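Monomethylamine corrinoid protein 1 (Methanosarcina barkeri, PDB 3EZX) carries methyl groups on a cobalt corrinoid between the methyltransferases MtmB and MtbA during methanogenesis from methylamine. Local coordinates at residues A[151-156]-A[160-165]; A[164-169]-A[178-183]; A[185-190]-A[198-203]. All blocks are in the same frame, centred on the assembly; numbering follows the deposited sequence.

Contact 1 of 3, residues A[151-156]-A[160-165]; sequences GSALMT and LGQKDL
Leu160 and Thr156 are tied by a backbone hydrogen bond: Leu160 N donates to Thr156 O over 3.0 Å, with an N-H...O angle of 144°. The four-residue spacing is that of an alpha-helical turn, and the bond belongs to the short helix 156-159. A second link passes through water. The NE2 group of Gln162 donates to water 1 at 2.7 Å, and the same water donates to Ser152 O at 2.8 Å, joining the helix to the end of strand 147-152. The Gln162 side chain is stretched beyond CG (chi2 -179°), which carries its amide across from the helix. Its other end is also held, since OE1 accepts a hydrogen bond from Trp191 NE1; with NE2 and OE1 engaged by different partners, the rotation of the amide is fixed.

Ser152, Ala153 and Leu154 form the SxL element of Rossmann-like B12-binding domains, in the loop that leads out of the strand and into the right-handed crossover to strand 179-183. Ser152 OG, directed away from the helix, hydrogen-bonds N3B of the cobamide's benzimidazole. That grip on the detached base suits coordination of cobalt by His105, its axial ligand by similarity. Leu154 packs on His105, while Leu154 N donates to Asp103 of the DxHxxG element. Thr156 OG1 makes a weaker bond to the cobamide.

Apolar packing across the two segments is sparse. The methyl of Ala153 points at the helix and lies 3.7 Å from Gln162 NE2, backing the amide where it turns to the water. Leu160, at the solvent side, sets its branched end beside the Thr156 carbonyl and also packs against Trp191 of helix 189-195.

Contact 2 of 3, residues A[164-169]-A[178-183]; sequences DLMDRL and VKCMFG
The Phe182 ring meets helix 164-169 at its edge, where two helix atoms lie close to the ring plane. Leu165 CD2 comes up to Phe182 CZ at 3.6 Å, and Met166 SD stands 3.8 Å from Phe182 CE1. The sulfur is 5.1 Å from the ring centroid and 89° off the ring normal, an edge-on Met-aromatic contact.

Met166 reaches this place by folding its chain: bends at chi2 (-50°) and chi3 turn a side chain that leaves the helix obliquely in toward the strand. Its thioether then runs along Cys180, with Met166 CE 3.6 Å from Cys180 CB and Met166 SD at 3.6 Å from Cys180 SG, a van der Waals approach of two sulfurs. From the next helical turn Leu169 CD1 comes to 3.7 Å from Cys180 SG, so Met166 and Leu169 both meet the thiol from the helix side. Everything that meets across this interface is buried and apolar. The polar chemistry of the helix lies on its outer side, where Arg168 makes a salt bridge with Glu171 and a long one with Asp164.

The helix runs antiparallel to strand 179-183, at 172° between their directions and with axes 11.4 Å apart, as the returning helix of a beta-alpha-beta crossover does. Leu165 and Leu169 also pack on helix 132-141, alongside on the same face of the sheet; inward, Leu169 and Cys180 rest on Leu149 of strand 147-152, and Leu165 and Phe182 reach Phe98 in strand 94-99.

Contact 3 of 3, residues A[185-190]-A[198-203]; sequences APVSDK and DATAEN
Thr200 sends its side chain toward Val187 and Asp189, and the two branches at its CB meet different partners. The hydroxyl branch lies opposite the backbone N (chi1 170°), and this turns OG1 back toward the main chain. There Phe182 O and Ala201 O both come within hydrogen-bonding range, each bond weak; the one proton cannot serve both fully. On the side of 185-190 OG1 has only a loose neighbour, Val187 CG1 at 4.2 Å. The methyl branch CG2 reaches farther across and ends 3.2 Å from Asp189 OD1, a touch of a methyl against a carboxylate oxygen rather than a polar bond. The Asp189 side chain crosses Thr200 at a slant near the surface. Its OD1 is 6.4 Å from Glu202 OE2, so the two acids, if both are ionised, would probably raise the negative potential here a little.

Two helix N-termini are capped close by: Ser188 is the N-cap of helix 189-195, its OG accepting from Trp191 N, and Asn203 caps helix 204-213 through Glu206 N. Residues Ala201, Glu202 and Asn203 touch the cobamide, making this loop one wall of its pocket. Val187 and Thr200 both pack on Ile192 of helix 189-195, Val187 adds Met159 of helix 156-159, and Ala199 and Ala201 lean the other way onto helix 204-213.

The three contacts follow one another along the C-terminal B12-binding domain. Contacts 1 and 2, with centres about 9 Å apart, share Asp164 and Leu165 on helix 161-171 and together make a beta-alpha-beta unit, whose strands 147-152 and 179-183 are neighbours in the parallel sheet, probably bonded through Gly151 with Met181 and Gly183. Contact 3 comes later in the chain, its centre about 11 Å from that of contact 1 and about 13 Å from that of contact 2; it meets the first where Pro186 packs on Ala153 and Leu154, and the second probably through Asp198 N and Cys180 O. All three hold residues of the cobamide pocket, at the C-terminal ends of both strands and in the loops that follow.

Contact 1 of 3, residues A[151-156]-A[160-165]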
loop_
_atom_site.group_PDB
_atom_site.type_symbol
_atom_site.label_atom_id
_atom_site.label_comp_id
_atom_site.label_asym_id
_atom_site.label_seq_id
_atom_site.Cartn_x
_atom_site.Cartn_y
_atom_site.Cartn_z
ATOM N N GLY A 151 5.274 -1.519 -6.702
ATOM C CA GLY A 151 6.201 -0.814 -5.827
ATOM C C GLY A 151 5.657 0.362 -5.029
ATOM O O GLY A 151 4.805 1.115 -5.502
ATOM N N SER A 152 6.157 0.523 -3.806
ATOM C CA SER A 152 5.729 1.618 -2.942
ATOM C C SER A 152 6.865 2.567 -2.616
ATOM O O SER A 152 8.035 2.198 -2.657
ATOM C CB SER A 152 5.154 1.089 -1.623
ATOM O OG SER A 152 3.822 0.646 -1.770
ATOM N N ALA A 153 6.498 3.792 -2.272
ATOM C CA ALA A 153 7.453 4.822 -1.900
ATOM C C ALA A 153 6.660 6.021 -1.386
ATOM O O ALA A 153 5.892 6.633 -2.129
ATOM C CB ALA A 153 8.301 5.212 -3.102
ATOM N N LEU A 154 6.827 6.341 -0.109
ATOM C CA LEU A 154 6.112 7.468 0.477
ATOM C C LEU A 154 7.008 8.674 0.665
ATOM O O LEU A 154 6.593 9.699 1.206
ATOM C CB LEU A 154 5.478 7.070 1.811
ATOM C CG LEU A 154 4.137 6.345 1.666
ATOM C CD1 LEU A 154 4.318 5.042 0.895
ATOM C CD2 LEU A 154 3.573 6.072 3.042
ATOM N N MET A 155 8.247 8.545 0.211
ATOM C CA MET A 155 9.198 9.633 0.304
ATOM C C MET A 155 9.785 9.893 -1.072
ATOM O O MET A 155 10.165 8.960 -1.779
ATOM C CB MET A 155 10.309 9.290 1.290
ATOM C CG MET A 155 9.816 9.047 2.702
ATOM S SD MET A 155 11.169 9.095 3.872
ATOM C CE MET A 155 12.037 7.597 3.424
ATOM N N THR A 156 9.840 11.165 -1.453
ATOM C CA THR A 156 10.377 11.560 -2.748
ATOM C C THR A 156 11.777 11.002 -2.964
ATOM O O THR A 156 12.090 10.498 -4.043
ATOM C CB THR A 156 10.434 13.096 -2.883
ATOM O OG1 THR A 156 11.120 13.651 -1.754
ATOM C CG2 THR A 156 9.025 13.681 -2.965
ATOM N N LEU A 160 12.489 8.414 -6.216
ATOM C CA LEU A 160 13.379 8.680 -7.341
ATOM C C LEU A 160 14.077 7.407 -7.799
ATOM O O LEU A 160 14.346 7.227 -8.993
ATOM C CB LEU A 160 14.414 9.734 -6.950
ATOM C CG LEU A 160 13.799 11.060 -6.486
ATOM C CD1 LEU A 160 14.893 12.044 -6.106
ATOM C CD2 LEU A 160 12.920 11.626 -7.590
ATOM N N GLY A 161 14.362 6.525 -6.846
ATOM C CA GLY A 161 15.019 5.273 -7.168
ATOM C C GLY A 161 14.190 4.342 -8.041
ATOM O O GLY A 161 14.693 3.332 -8.530
ATOM N N GLN A 162 12.920 4.671 -8.239
ATOM C CA GLN A 162 12.054 3.838 -9.061
ATOM C C GLN A 162 12.485 3.991 -10.506
ATOM O O GLN A 162 12.303 3.088 -11.319
ATOM C CB GLN A 162 10.594 4.258 -8.902
ATOM C CG GLN A 162 10.115 4.235 -7.463
ATOM C CD GLN A 162 8.658 4.619 -7.321
ATOM O OE1 GLN A 162 8.203 5.603 -7.900
ATOM N NE2 GLN A 162 7.919 3.846 -6.534
ATOM N N LYS A 163 13.059 5.146 -10.824
ATOM C CA LYS A 163 13.528 5.398 -12.176
ATOM C C LYS A 163 14.616 4.374 -12.450
ATOM O O LYS A 163 14.546 3.616 -13.418
ATOM C CB LYS A 163 14.096 6.815 -12.297
ATOM C CG LYS A 163 14.493 7.193 -13.718
ATOM C CD LYS A 163 14.941 8.641 -13.823
ATOM C CE LYS A 163 15.307 8.997 -15.259
ATOM N NZ LYS A 163 15.700 10.429 -15.409
ATOM N N ASP A 164 15.617 4.356 -11.576
ATOM C CA ASP A 164 16.729 3.426 -11.689
ATOM C C ASP A 164 16.208 2.007 -11.896
ATOM O O ASP A 164 16.685 1.286 -12.768
ATOM C CB ASP A 164 17.595 3.490 -10.426
ATOM C CG ASP A 164 18.664 2.407 -10.387
ATOM O OD1 ASP A 164 18.310 1.212 -10.278
ATOM O OD2 ASP A 164 19.861 2.751 -10.462
ATOM N N LEU A 165 15.229 1.609 -11.093
ATOM C CA LEU A 165 14.659 0.275 -11.211
ATOM C C LEU A 165 14.222 0.027 -12.654
ATOM O O LEU A 165 14.668 -0.932 -13.290
ATOM C CB LEU A 165 13.473 0.126 -10.253
ATOM C CG LEU A 165 12.668 -1.179 -10.236
ATOM C CD1 LEU A 165 13.591 -2.389 -10.142
ATOM C CD2 LEU A 165 11.704 -1.142 -9.053
HETATM O O HOH W 1 8.674 1.514 -5.300
#

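Contact 2 of 3, residues A[164-169]-A[178-183]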
loop_
_atom_site.group_PDB
_atom_site.type_symbol
_atom_site.label_atom_id
_atom_site.label_comp_id
_atom_site.label_asym_id
_atom_site.label_seq_id
_atom_site.Cartn_x
_atom_site.Cartn_y
_atom_site.Cartn_z
ATOM N N ASP A 164 15.617 4.356 -11.576
ATOM C CA ASP A 164 16.729 3.426 -11.689
ATOM C C ASP A 164 16.208 2.007 -11.896
ATOM O O ASP A 164 16.685 1.286 -12.768
ATOM C CB ASP A 164 17.595 3.490 -10.426
ATOM C CG ASP A 164 18.664 2.407 -10.387
ATOM O OD1 ASP A 164 18.310 1.212 -10.278
ATOM O OD2 ASP A 164 19.861 2.751 -10.462
ATOM N N LEU A 165 15.229 1.609 -11.093
ATOM C CA LEU A 165 14.659 0.275 -11.211
ATOM C C LEU A 165 14.222 0.027 -12.654
ATOM O O LEU A 165 14.668 -0.932 -13.290
ATOM C CB LEU A 165 13.473 0.126 -10.253
ATOM C CG LEU A 165 12.668 -1.179 -10.236
ATOM C CD1 LEU A 165 13.591 -2.389 -10.142
ATOM C CD2 LEU A 165 11.704 -1.142 -9.053
ATOM N N MET A 166 13.358 0.892 -13.175
ATOM C CA MET A 166 12.891 0.743 -14.547
ATOM C C MET A 166 14.076 0.689 -15.507
ATOM O O MET A 166 14.094 -0.127 -16.432
ATOM C CB MET A 166 11.957 1.896 -14.932
ATOM C CG MET A 166 10.601 1.824 -14.262
ATOM S SD MET A 166 9.839 0.196 -14.454
ATOM C CE MET A 166 8.686 0.496 -15.775
ATOM N N ASP A 167 15.067 1.546 -15.284
ATOM C CA ASP A 167 16.239 1.556 -16.147
ATOM C C ASP A 167 17.008 0.239 -16.064
ATOM O O ASP A 167 17.557 -0.225 -17.065
ATOM C CB ASP A 167 17.175 2.716 -15.789
ATOM C CG ASP A 167 16.546 4.076 -16.036
ATOM O OD1 ASP A 167 15.825 4.227 -17.047
ATOM O OD2 ASP A 167 16.787 4.998 -15.227
ATOM N N ARG A 168 17.046 -0.368 -14.880
ATOM C CA ARG A 168 17.764 -1.625 -14.701
ATOM C C ARG A 168 17.011 -2.807 -15.289
ATOM O O ARG A 168 17.616 -3.816 -15.642
ATOM C CB ARG A 168 18.051 -1.887 -13.217
ATOM C CG ARG A 168 18.902 -0.819 -12.542
ATOM C CD ARG A 168 20.131 -0.467 -13.374
ATOM N NE ARG A 168 20.207 0.969 -13.650
ATOM C CZ ARG A 168 21.102 1.536 -14.457
ATOM N NH1 ARG A 168 22.008 0.791 -15.079
ATOM N NH2 ARG A 168 21.090 2.851 -14.642
ATOM N N LEU A 169 15.692 -2.687 -15.391
ATOM C CA LEU A 169 14.892 -3.767 -15.953
ATOM C C LEU A 169 15.141 -3.849 -17.452
ATOM O O LEU A 169 15.054 -4.925 -18.046
ATOM C CB LEU A 169 13.400 -3.537 -15.688
ATOM C CG LEU A 169 12.918 -3.553 -14.237
ATOM C CD1 LEU A 169 11.400 -3.456 -14.213
ATOM C CD2 LEU A 169 13.373 -4.835 -13.550
ATOM N N VAL A 178 7.239 -7.978 -18.208
ATOM C CA VAL A 178 6.521 -7.715 -16.963
ATOM C C VAL A 178 5.841 -6.343 -16.949
ATOM O O VAL A 178 6.307 -5.397 -17.584
ATOM C CB VAL A 178 7.458 -7.785 -15.731
ATOM C CG1 VAL A 178 8.165 -9.128 -15.690
ATOM C CG2 VAL A 178 8.463 -6.637 -15.766
ATOM N N LYS A 179 4.738 -6.249 -16.215
ATOM C CA LYS A 179 3.985 -5.003 -16.088
ATOM C C LYS A 179 4.412 -4.326 -14.780
ATOM O O LYS A 179 4.589 -4.997 -13.763
ATOM C CB LYS A 179 2.487 -5.325 -16.089
ATOM C CG LYS A 179 2.133 -6.452 -15.137
ATOM C CD LYS A 179 0.892 -7.230 -15.553
ATOM C CE LYS A 179 0.673 -8.392 -14.585
ATOM N NZ LYS A 179 -0.450 -9.289 -14.937
ATOM N N CYS A 180 4.587 -3.005 -14.806
ATOM C CA CYS A 180 5.025 -2.264 -13.620
ATOM C C CYS A 180 4.054 -1.207 -13.101
ATOM O O CYS A 180 3.676 -0.291 -13.827
ATOM C CB CYS A 180 6.370 -1.589 -13.899
ATOM S SG CYS A 180 7.724 -2.730 -14.187
ATOM N N MET A 181 3.675 -1.334 -11.832
ATOM C CA MET A 181 2.767 -0.386 -11.193
ATOM C C MET A 181 3.412 0.165 -9.922
ATOM O O MET A 181 3.715 -0.587 -8.995
ATOM C CB MET A 181 1.428 -1.067 -10.853
ATOM C CG MET A 181 0.395 -0.141 -10.197
ATOM S SD MET A 181 -1.222 -0.919 -9.873
ATOM C CE MET A 181 -0.843 -1.914 -8.449
ATOM N N PHE A 182 3.639 1.475 -9.891
ATOM C CA PHE A 182 4.226 2.118 -8.721
ATOM C C PHE A 182 3.171 2.975 -8.018
ATOM O O PHE A 182 2.228 3.444 -8.647
ATOM C CB PHE A 182 5.424 2.992 -9.115
ATOM C CG PHE A 182 6.633 2.213 -9.552
ATOM C CD1 PHE A 182 6.901 2.010 -10.903
ATOM C CD2 PHE A 182 7.509 1.684 -8.608
ATOM C CE1 PHE A 182 8.021 1.288 -11.306
ATOM C CE2 PHE A 182 8.631 0.961 -8.999
ATOM C CZ PHE A 182 8.889 0.763 -10.351
ATOM N N GLY A 183 3.326 3.166 -6.711
ATOM C CA GLY A 183 2.374 3.973 -5.962
ATOM C C GLY A 183 3.002 4.594 -4.727
ATOM O O GLY A 183 4.219 4.544 -4.554
#

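Contact 3 of 3, residues A[185-190]-A[198-203]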
loop_
_atom_site.group_PDB
_atom_site.type_symbol
_atom_site.label_atom_id
_atom_site.label_comp_id
_atom_site.label_asym_id
_atom_site.label_seq_id
_atom_site.Cartn_x
_atom_site.Cartn_y
_atom_site.Cartn_z
ATOM N N ALA A 185 2.199 8.106 -3.063
ATOM C CA ALA A 185 1.643 9.436 -2.819
ATOM C C ALA A 185 2.554 10.399 -3.560
ATOM O O ALA A 185 2.088 11.232 -4.335
ATOM C CB ALA A 185 1.623 9.767 -1.324
ATOM N N PRO A 186 3.872 10.311 -3.320
ATOM C CA PRO A 186 4.765 11.222 -4.036
ATOM C C PRO A 186 4.779 10.842 -5.515
ATOM O O PRO A 186 5.335 11.558 -6.349
ATOM C CB PRO A 186 6.111 10.981 -3.362
ATOM C CG PRO A 186 5.723 10.631 -1.967
ATOM C CD PRO A 186 4.577 9.675 -2.195
ATOM N N VAL A 187 4.164 9.702 -5.824
ATOM C CA VAL A 187 4.082 9.205 -7.192
ATOM C C VAL A 187 2.912 9.859 -7.917
ATOM O O VAL A 187 1.757 9.737 -7.497
ATOM C CB VAL A 187 3.883 7.673 -7.221
ATOM C CG1 VAL A 187 3.724 7.191 -8.655
ATOM C CG2 VAL A 187 5.062 6.987 -6.567
ATOM N N SER A 188 3.225 10.550 -9.009
ATOM C CA SER A 188 2.220 11.241 -9.808
ATOM C C SER A 188 2.040 10.559 -11.160
ATOM O O SER A 188 2.903 9.797 -11.598
ATOM C CB SER A 188 2.645 12.693 -10.027
ATOM O OG SER A 188 3.893 12.758 -10.701
ATOM N N ASP A 189 0.916 10.835 -11.817
ATOM C CA ASP A 189 0.641 10.257 -13.125
ATOM C C ASP A 189 1.675 10.755 -14.126
ATOM O O ASP A 189 1.835 10.192 -15.208
ATOM C CB ASP A 189 -0.775 10.621 -13.576
ATOM C CG ASP A 189 -1.799 9.591 -13.139
ATOM O OD1 ASP A 189 -1.450 8.741 -12.294
ATOM O OD2 ASP A 189 -2.947 9.625 -13.631
ATOM N N LYS A 190 2.383 11.810 -13.737
ATOM C CA LYS A 190 3.429 12.399 -14.562
ATOM C C LYS A 190 4.677 11.525 -14.471
ATOM O O LYS A 190 5.198 11.038 -15.477
ATOM C CB LYS A 190 3.776 13.805 -14.060
ATOM C CG LYS A 190 2.588 14.737 -13.876
ATOM C CD LYS A 190 3.064 16.152 -13.566
ATOM C CE LYS A 190 1.907 17.088 -13.245
ATOM N NZ LYS A 190 1.291 16.780 -11.926
ATOM N N ASP A 198 3.711 1.343 -16.128
ATOM C CA ASP A 198 2.440 1.011 -16.759
ATOM C C ASP A 198 1.218 1.555 -16.027
ATOM O O ASP A 198 0.129 1.609 -16.603
ATOM C CB ASP A 198 2.295 -0.509 -16.901
ATOM C CG ASP A 198 3.447 -1.138 -17.659
ATOM O OD1 ASP A 198 3.317 -2.301 -18.098
ATOM O OD2 ASP A 198 4.485 -0.468 -17.807
ATOM N N ALA A 199 1.383 1.954 -14.767
ATOM C CA ALA A 199 0.247 2.477 -14.013
ATOM C C ALA A 199 0.547 3.038 -12.624
ATOM O O ALA A 199 1.662 3.474 -12.321
ATOM C CB ALA A 199 -0.827 1.396 -13.897
ATOM N N THR A 200 -0.500 3.029 -11.802
ATOM C CA THR A 200 -0.482 3.503 -10.422
ATOM C C THR A 200 -1.920 3.567 -9.922
ATOM O O THR A 200 -2.863 3.540 -10.711
ATOM C CB THR A 200 0.133 4.917 -10.289
ATOM O OG1 THR A 200 -0.098 5.412 -8.962
ATOM C CG2 THR A 200 -0.483 5.867 -11.297
ATOM N N ALA A 201 -2.082 3.640 -8.608
ATOM C CA ALA A 201 -3.401 3.727 -8.002
ATOM C C ALA A 201 -3.323 4.716 -6.849
ATOM O O ALA A 201 -2.240 5.181 -6.492
ATOM C CB ALA A 201 -3.844 2.362 -7.503
ATOM N N GLU A 202 -4.470 5.044 -6.270
ATOM C CA GLU A 202 -4.499 5.986 -5.161
ATOM C C GLU A 202 -4.926 5.302 -3.876
ATOM O O GLU A 202 -4.826 5.883 -2.800
ATOM C CB GLU A 202 -5.440 7.143 -5.481
ATOM C CG GLU A 202 -4.976 7.991 -6.654
ATOM C CD GLU A 202 -6.016 9.008 -7.084
ATOM O OE1 GLU A 202 -6.437 9.828 -6.238
ATOM O OE2 GLU A 202 -6.414 8.988 -8.271
ATOM N N ASN A 203 -5.407 4.071 -3.992
ATOM C CA ASN A 203 -5.827 3.304 -2.827
ATOM C C ASN A 203 -5.856 1.815 -3.133
ATOM O O ASN A 203 -5.772 1.411 -4.292
ATOM C CB ASN A 203 -7.202 3.770 -2.326
ATOM C CG ASN A 203 -8.260 3.755 -3.410
ATOM O OD1 ASN A 203 -8.551 2.716 -4.002
ATOM N ND2 ASN A 203 -8.849 4.916 -3.670
#